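Local structure of probable methyltransferase (Bordetella pertussis, 3KTY) at residues A[6-11]-A[167-172]; A[39-44]-A[69-74]; A[84-89]-A[107-112]; A[98-103]-A[140-145]. The protein probably transfers a methyl group from S-adenosyl-L-methionine to RNA, as TrmH-family enzymes do, through the SpoU-type methylase domain described here, part of a longer protein. One frame throughout, in Å; residues are numbered along the deposited sequence.

In the fold
The four contacts show how chemistry follows place in a parallel alpha-beta-alpha sandwich. Contact 1 is buried and largely apolar, with the Arg169 guanidinium beside the Phe8 ring; the other three are partly buried. Contacts 2 and 4 join edge strands to the sheet by backbone bonds, on opposite sides of the chain's centre and about 22 Å apart between centres. Contact 2 has a continuous parallel register with four backbone bonds, three of them nearly straight, whereas contact 4 keeps two bent bonds before its chain turns into helix 102-115. Contact 3 packs that helix on strand 84-89 without any hydrogen bond across, mainly through side chains. Contacts 1 and 4 meet at Glu167 and Arg103, and both touch the second subunit.

Contact 1. Residues A[6-11]-A[167-172]; sequences QAFSRV and ELRYAL
Phe8 and Leu172 bring the two backbones closest, with 7.6 Å between their CA atoms, and a type I turn from Phe8 to Val11 then lets the chain face the last helix a second time, at Leu168. No hydrogen bond crosses; the joint is made by side chains. The Phe8 ring slides past Leu172 in the opposite direction, so that the methyl CD1 of Leu172 sits almost centrally over one face, 4.2 Å from the ring centroid and 9° off the normal, a CH-pi contact. Further back along the leucine, CB lies above the same side of the ring, nearest Phe8 CE2 (3.8 Å). The same CD1 is shared: Val11 reaches it tip to tip through CG2, at 4.0 Å. The other branch of Val11, CG1, which lies anti to the backbone N (chi1 173°), meets Leu168 CD1 at 3.9 Å. Arg169, extended from CG to NE, carries its guanidinium past Phe8, with NH1 3.6 Å from CE1 and the two planes 54° apart. That NH1 is bound by the carbonyl of Met34, and NE by the carbonyl of Pro147 of the second subunit, which together fix the group beside the ring. Phe36 packs on Phe8, Val11, Leu168 and Leu172, while helix 102-115 covers Val11 through Leu113 and Leu168 through Ala109, leaving the joint enclosed between the start of strand 11-16 and helix 157-172.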
loop_
_atom_site.group_PDB
_atom_site.type_symbol
_atom_site.label_atom_id
_atom_site.label_comp_id
_atom_site.label_asym_id
_atom_site.label_seq_id
_atom_site.Cartn_x
_atom_site.Cartn_y
_atom_site.Cartn_z
ATOM N N GLN A 6 18.044 -11.967 -6.903
ATOM C CA GLN A 6 19.253 -11.162 -6.854
ATOM C C GLN A 6 18.963 -9.719 -7.230
ATOM O O GLN A 6 19.475 -8.787 -6.602
ATOM C CB GLN A 6 20.363 -11.754 -7.714
ATOM C CG GLN A 6 21.164 -12.846 -7.024
ATOM C CD GLN A 6 22.049 -13.653 -7.996
ATOM O OE1 GLN A 6 22.384 -13.190 -9.095
ATOM N NE2 GLN A 6 22.423 -14.869 -7.585
ATOM N N ALA A 7 18.126 -9.525 -8.241
ATOM C CA ALA A 7 17.739 -8.159 -8.595
ATOM C C ALA A 7 17.081 -7.464 -7.404
ATOM O O ALA A 7 17.405 -6.330 -7.066
ATOM C CB ALA A 7 16.827 -8.171 -9.758
ATOM N N PHE A 8 16.152 -8.159 -6.759
ATOM C CA PHE A 8 15.482 -7.600 -5.614
ATOM C C PHE A 8 16.430 -7.345 -4.435
ATOM O O PHE A 8 16.153 -6.484 -3.601
ATOM C CB PHE A 8 14.345 -8.520 -5.178
ATOM C CG PHE A 8 13.084 -8.316 -5.958
ATOM C CD1 PHE A 8 11.948 -7.800 -5.342
ATOM C CD2 PHE A 8 13.029 -8.649 -7.316
ATOM C CE1 PHE A 8 10.776 -7.609 -6.074
ATOM C CE2 PHE A 8 11.859 -8.466 -8.062
ATOM C CZ PHE A 8 10.729 -7.945 -7.451
ATOM N N SER A 9 17.539 -8.080 -4.362
ATOM C CA SER A 9 18.483 -7.894 -3.248
ATOM C C SER A 9 19.238 -6.582 -3.385
ATOM O O SER A 9 19.921 -6.152 -2.465
ATOM C CB SER A 9 19.474 -9.042 -3.188
ATOM O OG SER A 9 20.310 -8.999 -4.333
ATOM N N ARG A 10 19.071 -5.926 -4.526
ATOM C CA ARG A 10 19.817 -4.708 -4.860
ATOM C C ARG A 10 19.034 -3.445 -4.608
ATOM O O ARG A 10 19.452 -2.333 -5.000
ATOM C CB ARG A 10 20.274 -4.771 -6.315
ATOM C CG ARG A 10 21.325 -5.842 -6.539
ATOM C CD ARG A 10 21.432 -6.095 -8.013
ATOM N NE ARG A 10 21.866 -4.910 -8.738
ATOM C CZ ARG A 10 21.938 -4.851 -10.060
ATOM N NH1 ARG A 10 22.353 -3.741 -10.660
ATOM N NH2 ARG A 10 21.602 -5.920 -10.778
ATOM N N VAL A 11 17.894 -3.622 -3.936
ATOM C CA VAL A 11 17.098 -2.509 -3.481
ATOM C C VAL A 11 17.111 -2.413 -1.961
ATOM O O VAL A 11 16.903 -3.415 -1.268
ATOM C CB VAL A 11 15.604 -2.620 -4.003
ATOM C CG1 VAL A 11 14.753 -1.553 -3.372
ATOM C CG2 VAL A 11 15.550 -2.515 -5.566
ATOM N N GLU A 167 5.317 -0.394 -5.922
ATOM C CA GLU A 167 5.799 0.209 -7.190
ATOM C C GLU A 167 7.099 -0.387 -7.709
ATOM O O GLU A 167 7.249 -0.713 -8.899
ATOM C CB GLU A 167 5.986 1.704 -6.977
ATOM C CG GLU A 167 4.572 2.435 -6.919
ATOM C CD GLU A 167 3.808 2.431 -8.256
ATOM O OE1 GLU A 167 4.415 2.184 -9.314
ATOM O OE2 GLU A 167 2.584 2.679 -8.262
ATOM N N LEU A 168 8.037 -0.563 -6.786
ATOM C CA LEU A 168 9.308 -1.143 -7.113
ATOM C C LEU A 168 9.169 -2.580 -7.522
ATOM O O LEU A 168 9.754 -3.022 -8.483
ATOM C CB LEU A 168 10.264 -1.022 -5.931
ATOM C CG LEU A 168 10.859 0.382 -5.819
ATOM C CD1 LEU A 168 11.605 0.491 -4.522
ATOM C CD2 LEU A 168 11.776 0.610 -7.007
ATOM N N ARG A 169 8.393 -3.332 -6.783
ATOM C CA ARG A 169 8.173 -4.703 -7.191
ATOM C C ARG A 169 7.591 -4.773 -8.608
ATOM O O ARG A 169 8.049 -5.522 -9.476
ATOM C CB ARG A 169 7.230 -5.383 -6.187
ATOM C CG ARG A 169 6.727 -6.723 -6.640
ATOM C CD ARG A 169 5.961 -7.467 -5.471
ATOM N NE ARG A 169 5.690 -8.814 -5.936
ATOM C CZ ARG A 169 6.583 -9.791 -5.968
ATOM N NH1 ARG A 169 7.799 -9.598 -5.495
ATOM N NH2 ARG A 169 6.260 -10.963 -6.474
ATOM N N TYR A 170 6.566 -3.983 -8.841
ATOM C CA TYR A 170 5.911 -4.063 -10.126
ATOM C C TYR A 170 6.906 -3.715 -11.222
ATOM O O TYR A 170 6.909 -4.312 -12.299
ATOM C CB TYR A 170 4.696 -3.117 -10.201
ATOM C CG TYR A 170 3.800 -3.450 -11.371
ATOM C CD1 TYR A 170 2.811 -4.431 -11.248
ATOM C CD2 TYR A 170 3.968 -2.830 -12.612
ATOM C CE1 TYR A 170 1.986 -4.777 -12.326
ATOM C CE2 TYR A 170 3.117 -3.152 -13.700
ATOM C CZ TYR A 170 2.149 -4.123 -13.551
ATOM O OH TYR A 170 1.342 -4.461 -14.627
ATOM N N ALA A 171 7.709 -2.706 -10.962
ATOM C CA ALA A 171 8.618 -2.247 -12.003
ATOM C C ALA A 171 9.776 -3.265 -12.238
ATOM O O ALA A 171 10.323 -3.347 -13.323
ATOM C CB ALA A 171 9.133 -0.845 -11.700
ATOM N N LEU A 172 10.046 -4.117 -11.253
ATOM C CA LEU A 172 11.126 -5.069 -11.367
ATOM C C LEU A 172 10.706 -6.427 -11.910
ATOM O O LEU A 172 11.521 -7.169 -12.461
ATOM C CB LEU A 172 11.826 -5.239 -10.004
ATOM C CG LEU A 172 12.620 -4.069 -9.427
ATOM C CD1 LEU A 172 13.410 -4.544 -8.212
ATOM C CD2 LEU A 172 13.576 -3.491 -10.469
#

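Contact 2. Residues A[39-44]-A[69-74]; sequences LVLVAP and AAVHDT
Leu39 opens the pairing: its carbonyl oxygen accepts the Ala70 N-H at 3.2 Å, the most bent of the four backbone bonds (141° at the hydrogen), and the adjacent Ala69 CA-H also points at that oxygen. The two strands run parallel, their axes 4.8 Å apart at closest approach and 20° out of line. Val40 lies beside Ala70, whose own carbonyl accepts a nearly straight bond from Leu41 N (2.9 Å), so that Ala70 grips the residues on either side of Val40. The valine's CG1, anti to its N (chi1 -179°), reaches along the sheet to the edge of the His72 imidazole, 3.7 Å from CD2. The Leu41 carbonyl next accepts the His72 N-H at 3.0 Å, while the leucine side chain shares the other face with Val71. Val42 returns to the face of Val40 and His72, and its two methyls press on the backbone of Thr74, CG1 lying 3.6 Å from the carbonyl carbon. At Ala43 the N-H still bonds His72 O (2.8 Å), but a left-handed backbone conformation swings the chain out of the sheet. Pro44 then folds back, with its CG and CD against Val71 CG1, each at 3.6 Å. The pair forms the two strands of a beta-alpha-beta crossover, connected through helices 53-59 and 63-67. Strand 11-16 bonds the other side of strand 39-42, leaving 70-72 outermost within the chain; helix 75-79, its start capped by Thr74, lays Ala78 on Val40, Val42 and His72.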
loop_
_atom_site.group_PDB
_atom_site.type_symbol
_atom_site.label_atom_id
_atom_site.label_comp_id
_atom_site.label_asym_id
_atom_site.label_seq_id
_atom_site.Cartn_x
_atom_site.Cartn_y
_atom_site.Cartn_z
ATOM N N LEU A 39 16.434 -3.884 4.904
ATOM C CA LEU A 39 15.962 -2.740 5.667
ATOM C C LEU A 39 17.105 -2.116 6.475
ATOM O O LEU A 39 17.833 -2.803 7.156
ATOM C CB LEU A 39 14.853 -3.167 6.618
ATOM C CG LEU A 39 14.311 -2.091 7.576
ATOM C CD1 LEU A 39 13.448 -1.066 6.876
ATOM C CD2 LEU A 39 13.502 -2.777 8.645
ATOM N N VAL A 40 17.211 -0.799 6.391
ATOM C CA VAL A 40 18.242 -0.051 7.027
ATOM C C VAL A 40 17.650 1.057 7.889
ATOM O O VAL A 40 16.783 1.805 7.452
ATOM C CB VAL A 40 19.191 0.596 5.954
ATOM C CG1 VAL A 40 20.316 1.371 6.669
ATOM C CG2 VAL A 40 19.791 -0.463 5.052
ATOM N N LEU A 41 18.135 1.176 9.102
ATOM C CA LEU A 41 17.731 2.253 9.995
ATOM C C LEU A 41 18.870 3.247 10.216
ATOM O O LEU A 41 19.990 2.840 10.482
ATOM C CB LEU A 41 17.408 1.666 11.347
ATOM C CG LEU A 41 16.296 0.601 11.475
ATOM C CD1 LEU A 41 15.957 0.491 12.915
ATOM C CD2 LEU A 41 15.073 1.026 10.706
ATOM N N VAL A 42 18.582 4.541 10.115
ATOM C CA VAL A 42 19.554 5.570 10.439
ATOM C C VAL A 42 19.129 6.345 11.700
ATOM O O VAL A 42 18.011 6.865 11.775
ATOM C CB VAL A 42 19.735 6.552 9.266
ATOM C CG1 VAL A 42 20.478 7.814 9.718
ATOM C CG2 VAL A 42 20.461 5.866 8.104
ATOM N N ALA A 43 20.010 6.388 12.693
ATOM C CA ALA A 43 19.815 7.183 13.910
ATOM C C ALA A 43 18.501 6.885 14.601
ATOM O O ALA A 43 17.703 7.773 14.817
ATOM C CB ALA A 43 19.929 8.691 13.620
ATOM N N PRO A 44 18.272 5.625 14.951
ATOM C CA PRO A 44 16.983 5.343 15.587
ATOM C C PRO A 44 16.968 5.935 16.982
ATOM O O PRO A 44 18.041 6.216 17.545
ATOM C CB PRO A 44 16.947 3.822 15.645
ATOM C CG PRO A 44 18.419 3.426 15.568
ATOM C CD PRO A 44 19.033 4.408 14.643
ATOM N N ALA A 69 18.467 -6.351 9.652
ATOM C CA ALA A 69 18.458 -4.905 9.397
ATOM C C ALA A 69 19.726 -4.223 9.936
ATOM O O ALA A 69 20.130 -4.440 11.070
ATOM C CB ALA A 69 17.254 -4.277 10.027
ATOM N N ALA A 70 20.326 -3.380 9.121
ATOM C CA ALA A 70 21.531 -2.681 9.495
ATOM C C ALA A 70 21.147 -1.370 10.179
ATOM O O ALA A 70 20.198 -0.719 9.761
ATOM C CB ALA A 70 22.355 -2.416 8.225
ATOM N N VAL A 71 21.866 -0.990 11.240
ATOM C CA VAL A 71 21.640 0.301 11.888
ATOM C C VAL A 71 22.910 1.148 11.808
ATOM O O VAL A 71 23.946 0.713 12.295
ATOM C CB VAL A 71 21.307 0.166 13.419
ATOM C CG1 VAL A 71 21.045 1.532 14.047
ATOM C CG2 VAL A 71 20.150 -0.735 13.655
ATOM N N HIS A 72 22.799 2.365 11.280
ATOM C CA HIS A 72 23.874 3.338 11.257
ATOM C C HIS A 72 23.452 4.579 11.975
ATOM O O HIS A 72 22.281 4.787 12.173
ATOM C CB HIS A 72 24.188 3.693 9.842
ATOM C CG HIS A 72 24.421 2.497 8.990
ATOM N ND1 HIS A 72 25.493 1.652 9.195
ATOM C CD2 HIS A 72 23.713 1.974 7.964
ATOM C CE1 HIS A 72 25.455 0.677 8.304
ATOM N NE2 HIS A 72 24.368 0.839 7.555
ATOM N N ASP A 73 24.415 5.390 12.387
ATOM C CA ASP A 73 24.111 6.665 12.998
ATOM C C ASP A 73 23.898 7.754 11.964
ATOM O O ASP A 73 23.287 8.790 12.250
ATOM C CB ASP A 73 25.245 7.095 13.929
ATOM C CG ASP A 73 25.369 6.210 15.179
ATOM O OD1 ASP A 73 24.403 5.491 15.520
ATOM O OD2 ASP A 73 26.445 6.238 15.823
ATOM N N THR A 74 24.385 7.535 10.752
ATOM C CA THR A 74 24.323 8.596 9.767
ATOM C C THR A 74 23.793 8.108 8.408
ATOM O O THR A 74 23.930 6.938 8.055
ATOM C CB THR A 74 25.724 9.185 9.540
ATOM O OG1 THR A 74 26.511 8.257 8.767
ATOM C CG2 THR A 74 26.437 9.525 10.903
#

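Contact 3. Residues A[84-89]-A[107-112]; sequences LAFALT and GLARRH
The His112 imidazole takes Leu84 on one face: CB of the leucine stands 3.8 Å from the ring centroid and 14° off the normal, displaced toward the rim so that it is nearest CD2. Phe86, the other ring, is met differently, by Leu108 at its edge, with CB near the ring plane and 4.0 Å from CZ; the two side chains cross at about a right angle. Ala109 CB comes to the same ring obliquely at CE2 (4.5 Å), a looser touch. Leu84 and His112 slide past one another in opposite directions. With CG anti to its backbone N (chi1 176°), Leu84 sends CD2 in toward the helix backbone, where it lies 3.7 Å from His112 CB and 4.1 Å from Leu108 O. His112 likewise has its CG anti to its N, which carries the ring down beside the start of the strand; there NE2 hydrogen-bonds the hydroxyl of Thr83, a bond that fixes the rotation of the ring and so the face offered to Leu84. No hydrogen bond joins the two segments. Their axes are nearly antiparallel, 169° apart and 10.0 Å at closest approach, the layer spacing of a helix on a sheet. Strand 84-89, helix 102-115 and the neighbouring parallel strand 121-125 thereby make a beta-alpha-beta crossover, with the short edge strand 100-101 inserted, within the alpha-beta-alpha sandwich of the SPOUT methyltransferases.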
loop_
_atom_site.group_PDB
_atom_site.type_symbol
_atom_site.label_atom_id
_atom_site.label_comp_id
_atom_site.label_asym_id
_atom_site.label_seq_id
_atom_site.Cartn_x
_atom_site.Cartn_y
_atom_site.Cartn_z
ATOM N N LEU A 84 21.954 4.860 -6.611
ATOM C CA LEU A 84 20.771 5.658 -6.960
ATOM C C LEU A 84 19.805 5.688 -5.765
ATOM O O LEU A 84 19.245 4.664 -5.369
ATOM C CB LEU A 84 20.068 5.094 -8.206
ATOM C CG LEU A 84 18.767 5.825 -8.560
ATOM C CD1 LEU A 84 19.015 7.310 -8.822
ATOM C CD2 LEU A 84 17.995 5.162 -9.751
ATOM N N ALA A 85 19.646 6.861 -5.171
ATOM C CA ALA A 85 18.903 6.953 -3.948
ATOM C C ALA A 85 17.786 7.925 -4.101
ATOM O O ALA A 85 18.014 9.063 -4.483
ATOM C CB ALA A 85 19.790 7.360 -2.793
ATOM N N PHE A 86 16.575 7.477 -3.794
ATOM C CA PHE A 86 15.427 8.393 -3.799
ATOM C C PHE A 86 15.051 8.884 -2.418
ATOM O O PHE A 86 14.854 8.086 -1.492
ATOM C CB PHE A 86 14.206 7.736 -4.441
ATOM C CG PHE A 86 14.383 7.447 -5.872
ATOM C CD1 PHE A 86 14.067 8.412 -6.821
ATOM C CD2 PHE A 86 14.875 6.214 -6.289
ATOM C CE1 PHE A 86 14.209 8.139 -8.180
ATOM C CE2 PHE A 86 15.030 5.920 -7.651
ATOM C CZ PHE A 86 14.700 6.887 -8.591
ATOM N N ALA A 87 14.962 10.196 -2.277
ATOM C CA ALA A 87 14.354 10.766 -1.083
ATOM C C ALA A 87 12.817 10.730 -1.227
ATOM O O ALA A 87 12.242 11.459 -2.033
ATOM C CB ALA A 87 14.810 12.174 -0.901
ATOM N N LEU A 88 12.156 9.913 -0.419
ATOM C CA LEU A 88 10.693 9.845 -0.423
ATOM C C LEU A 88 10.001 10.883 0.486
ATOM O O LEU A 88 10.233 10.948 1.698
ATOM C CB LEU A 88 10.257 8.438 -0.023
ATOM C CG LEU A 88 8.824 8.089 -0.415
ATOM C CD1 LEU A 88 8.452 8.841 -1.666
ATOM C CD2 LEU A 88 8.684 6.610 -0.635
ATOM N N THR A 89 9.127 11.686 -0.092
ATOM C CA THR A 89 8.454 12.720 0.690
ATOM C C THR A 89 6.924 12.783 0.531
ATOM O O THR A 89 6.314 12.104 -0.327
ATOM C CB THR A 89 9.002 14.082 0.315
ATOM O OG1 THR A 89 8.458 14.462 -0.953
ATOM C CG2 THR A 89 10.527 14.041 0.217
ATOM N N GLY A 107 10.308 3.212 -12.311
ATOM C CA GLY A 107 10.838 2.985 -13.658
ATOM C C GLY A 107 12.347 3.290 -13.809
ATOM O O GLY A 107 13.098 2.504 -14.404
ATOM N N LEU A 108 12.775 4.429 -13.270
ATOM C CA LEU A 108 14.200 4.785 -13.171
ATOM C C LEU A 108 14.991 3.726 -12.414
ATOM O O LEU A 108 16.040 3.321 -12.849
ATOM C CB LEU A 108 14.351 6.095 -12.452
ATOM C CG LEU A 108 13.754 7.266 -13.200
ATOM C CD1 LEU A 108 13.673 8.479 -12.269
ATOM C CD2 LEU A 108 14.615 7.530 -14.445
ATOM N N ALA A 109 14.477 3.253 -11.290
ATOM C CA ALA A 109 15.167 2.200 -10.578
ATOM C C ALA A 109 15.436 0.963 -11.433
ATOM O O ALA A 109 16.509 0.375 -11.355
ATOM C CB ALA A 109 14.407 1.813 -9.330
ATOM N N ARG A 110 14.444 0.555 -12.214
ATOM C CA ARG A 110 14.528 -0.643 -13.042
ATOM C C ARG A 110 15.622 -0.489 -14.079
ATOM O O ARG A 110 16.396 -1.404 -14.324
ATOM C CB ARG A 110 13.187 -0.895 -13.764
ATOM C CG ARG A 110 13.281 -1.782 -14.992
ATOM C CD ARG A 110 13.596 -3.183 -14.582
ATOM N NE ARG A 110 13.673 -4.062 -15.745
ATOM C CZ ARG A 110 12.697 -4.899 -16.105
ATOM N NH1 ARG A 110 11.542 -4.972 -15.402
ATOM N NH2 ARG A 110 12.870 -5.680 -17.160
ATOM N N ARG A 111 15.649 0.687 -14.689
ATOM C CA ARG A 111 16.620 1.053 -15.703
ATOM C C ARG A 111 18.031 1.010 -15.099
ATOM O O ARG A 111 18.948 0.408 -15.657
ATOM C CB ARG A 111 16.308 2.479 -16.184
ATOM C CG ARG A 111 16.354 2.703 -17.681
ATOM C CD ARG A 111 15.493 3.912 -18.085
ATOM N NE ARG A 111 14.066 3.645 -17.877
ATOM C CZ ARG A 111 13.172 4.559 -17.496
ATOM N NH1 ARG A 111 11.890 4.217 -17.324
ATOM N NH2 ARG A 111 13.557 5.818 -17.287
ATOM N N HIS A 112 18.187 1.640 -13.942
ATOM C CA HIS A 112 19.453 1.643 -13.248
ATOM C C HIS A 112 19.917 0.225 -12.926
ATOM O O HIS A 112 21.043 -0.123 -13.196
ATOM C CB HIS A 112 19.364 2.493 -11.987
ATOM C CG HIS A 112 20.685 2.706 -11.312
ATOM N ND1 HIS A 112 21.639 3.575 -11.805
ATOM C CD2 HIS A 112 21.210 2.173 -10.177
ATOM C CE1 HIS A 112 22.698 3.553 -11.012
ATOM N NE2 HIS A 112 22.470 2.701 -10.029
#

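Contact 4. Residues A[98-103]-A[140-145]; sequences PPCDIR and CHRICH
Cys100 O accepts one hydrogen bond, from His145 N (3.1 Å, in the carbonyl plane but bent at 139°); a weaker CA-H contact brings Cys144 CA to 3.0 Å from Cys100 O, and the edge of the His145 ring lies nearby. Here a short, weakly bonded edge strand, 100-101, sets Asp101 parallel beside His145 of strand 142-145, which is threaded between it and strand 84-89 in a way consistent with the deep trefoil knot of SPOUT methyltransferases, where relatives bind S-adenosyl-L-methionine. The second bond, Ile102 N to His145 O, is equally long (3.1 Å), its donor tilted 24° from the carbonyl plane, and marks the turn into helix 102-115. Asp101 begins that helix in a capping box with Glu104; its OD2 bonds the Tyr170 hydroxyl of the second subunit. His145 has CG between its N and carbonyl carbon (chi1 83°), which lays the ring across Pro99 at about a right angle, with Pro99 CD over one face, offset toward the rim, and Pro99 CG 4.0 Å from His145 CD2. Pro99 CB also packs on Ile143 CB at 4.1 Å. On the face shared by the two cysteines, Cys100 SG lies 3.8 Å from Cys144 CB, and Cys144 SG in turn meets the CD1 methyl of Ile102 at 4.1 Å.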
loop_
_atom_site.group_PDB
_atom_site.type_symbol
_atom_site.label_atom_id
_atom_site.label_comp_id
_atom_site.label_asym_id
_atom_site.label_seq_id
_atom_site.Cartn_x
_atom_site.Cartn_y
_atom_site.Cartn_z
ATOM N N PRO A 98 6.139 19.925 -9.304
ATOM C CA PRO A 98 6.098 18.526 -8.832
ATOM C C PRO A 98 7.381 17.723 -9.094
ATOM O O PRO A 98 7.813 17.608 -10.250
ATOM C CB PRO A 98 4.933 17.907 -9.627
ATOM C CG PRO A 98 4.591 18.908 -10.706
ATOM C CD PRO A 98 4.996 20.254 -10.172
ATOM N N PRO A 99 7.965 17.141 -8.033
ATOM C CA PRO A 99 9.110 16.239 -8.242
ATOM C C PRO A 99 8.610 14.994 -8.960
ATOM O O PRO A 99 7.387 14.880 -9.190
ATOM C CB PRO A 99 9.561 15.882 -6.826
ATOM C CG PRO A 99 8.333 16.087 -5.970
ATOM C CD PRO A 99 7.416 17.065 -6.667
ATOM N N CYS A 100 9.511 14.079 -9.313
ATOM C CA CYS A 100 9.046 12.874 -9.985
ATOM C C CYS A 100 8.232 12.037 -8.979
ATOM O O CYS A 100 8.475 12.077 -7.776
ATOM C CB CYS A 100 10.196 12.094 -10.634
ATOM S SG CYS A 100 10.896 10.791 -9.624
ATOM N N ASP A 101 7.239 11.315 -9.468
ATOM C CA ASP A 101 6.418 10.534 -8.576
ATOM C C ASP A 101 6.967 9.136 -8.439
ATOM O O ASP A 101 7.792 8.699 -9.236
ATOM C CB ASP A 101 4.939 10.509 -9.022
ATOM C CG ASP A 101 4.711 9.815 -10.374
ATOM O OD1 ASP A 101 5.399 8.827 -10.744
ATOM O OD2 ASP A 101 3.784 10.264 -11.068
ATOM N N ILE A 102 6.471 8.425 -7.440
ATOM C CA ILE A 102 6.970 7.103 -7.101
ATOM C C ILE A 102 6.903 6.151 -8.289
ATOM O O ILE A 102 7.647 5.194 -8.354
ATOM C CB ILE A 102 6.187 6.515 -5.887
ATOM C CG1 ILE A 102 6.805 5.214 -5.430
ATOM C CG2 ILE A 102 4.681 6.311 -6.223
ATOM C CD1 ILE A 102 8.184 5.405 -4.841
ATOM N N ARG A 103 5.986 6.396 -9.219
ATOM C CA ARG A 103 5.854 5.518 -10.379
ATOM C C ARG A 103 6.994 5.765 -11.406
ATOM O O ARG A 103 7.566 4.828 -11.913
ATOM C CB ARG A 103 4.449 5.629 -10.982
ATOM C CG ARG A 103 4.292 5.081 -12.378
ATOM C CD ARG A 103 3.524 3.760 -12.448
ATOM N NE ARG A 103 2.490 3.523 -11.421
ATOM C CZ ARG A 103 1.202 3.309 -11.671
ATOM N NH1 ARG A 103 0.745 3.358 -12.927
ATOM N NH2 ARG A 103 0.368 3.031 -10.673
ATOM N N CYS A 140 20.630 12.704 -1.396
ATOM C CA CYS A 140 20.035 11.724 -2.331
ATOM C C CYS A 140 20.134 12.171 -3.783
ATOM O O CYS A 140 20.337 13.346 -4.066
ATOM C CB CYS A 140 18.578 11.451 -1.978
ATOM S SG CYS A 140 18.353 10.854 -0.313
ATOM N N HIS A 141 19.998 11.240 -4.712
ATOM C CA HIS A 141 20.105 11.617 -6.120
ATOM C C HIS A 141 18.852 12.325 -6.581
ATOM O O HIS A 141 18.925 13.320 -7.300
ATOM C CB HIS A 141 20.410 10.408 -6.991
ATOM C CG HIS A 141 21.692 9.731 -6.623
ATOM N ND1 HIS A 141 21.762 8.739 -5.666
ATOM C CD2 HIS A 141 22.960 9.920 -7.063
ATOM C CE1 HIS A 141 23.015 8.340 -5.539
ATOM N NE2 HIS A 141 23.761 9.037 -6.380
ATOM N N ARG A 142 17.706 11.838 -6.122
ATOM C CA ARG A 142 16.423 12.392 -6.533
ATOM C C ARG A 142 15.454 12.501 -5.385
ATOM O O ARG A 142 15.597 11.792 -4.361
ATOM C CB ARG A 142 15.786 11.501 -7.582
ATOM C CG ARG A 142 16.599 11.365 -8.830
ATOM C CD ARG A 142 16.349 12.535 -9.743
ATOM N NE ARG A 142 16.410 12.051 -11.102
ATOM C CZ ARG A 142 15.392 12.036 -11.954
ATOM N NH1 ARG A 142 15.591 11.555 -13.167
ATOM N NH2 ARG A 142 14.198 12.511 -11.615
ATOM N N ILE A 143 14.478 13.391 -5.572
ATOM C CA ILE A 143 13.310 13.484 -4.713
ATOM C C ILE A 143 12.192 12.796 -5.447
ATOM O O ILE A 143 12.020 12.977 -6.658
ATOM C CB ILE A 143 12.830 14.921 -4.553
ATOM C CG1 ILE A 143 13.660 15.886 -5.414
ATOM C CG2 ILE A 143 12.770 15.302 -3.103
ATOM C CD1 ILE A 143 14.870 16.548 -4.698
ATOM N N CYS A 144 11.411 12.006 -4.738
ATOM C CA CYS A 144 10.163 11.566 -5.326
ATOM C C CYS A 144 9.051 11.712 -4.290
ATOM O O CYS A 144 9.324 11.936 -3.119
ATOM C CB CYS A 144 10.277 10.164 -5.939
ATOM S SG CYS A 144 10.295 8.871 -4.770
ATOM N N HIS A 145 7.805 11.660 -4.731
ATOM C CA HIS A 145 6.694 11.844 -3.806
ATOM C C HIS A 145 5.552 10.890 -4.104
ATOM O O HIS A 145 5.441 10.331 -5.203
ATOM C CB HIS A 145 6.206 13.302 -3.773
ATOM C CG HIS A 145 5.247 13.647 -4.861
ATOM N ND1 HIS A 145 4.010 14.205 -4.610
ATOM C CD2 HIS A 145 5.330 13.507 -6.206
ATOM C CE1 HIS A 145 3.380 14.411 -5.754
ATOM N NE2 HIS A 145 4.158 13.995 -6.738
#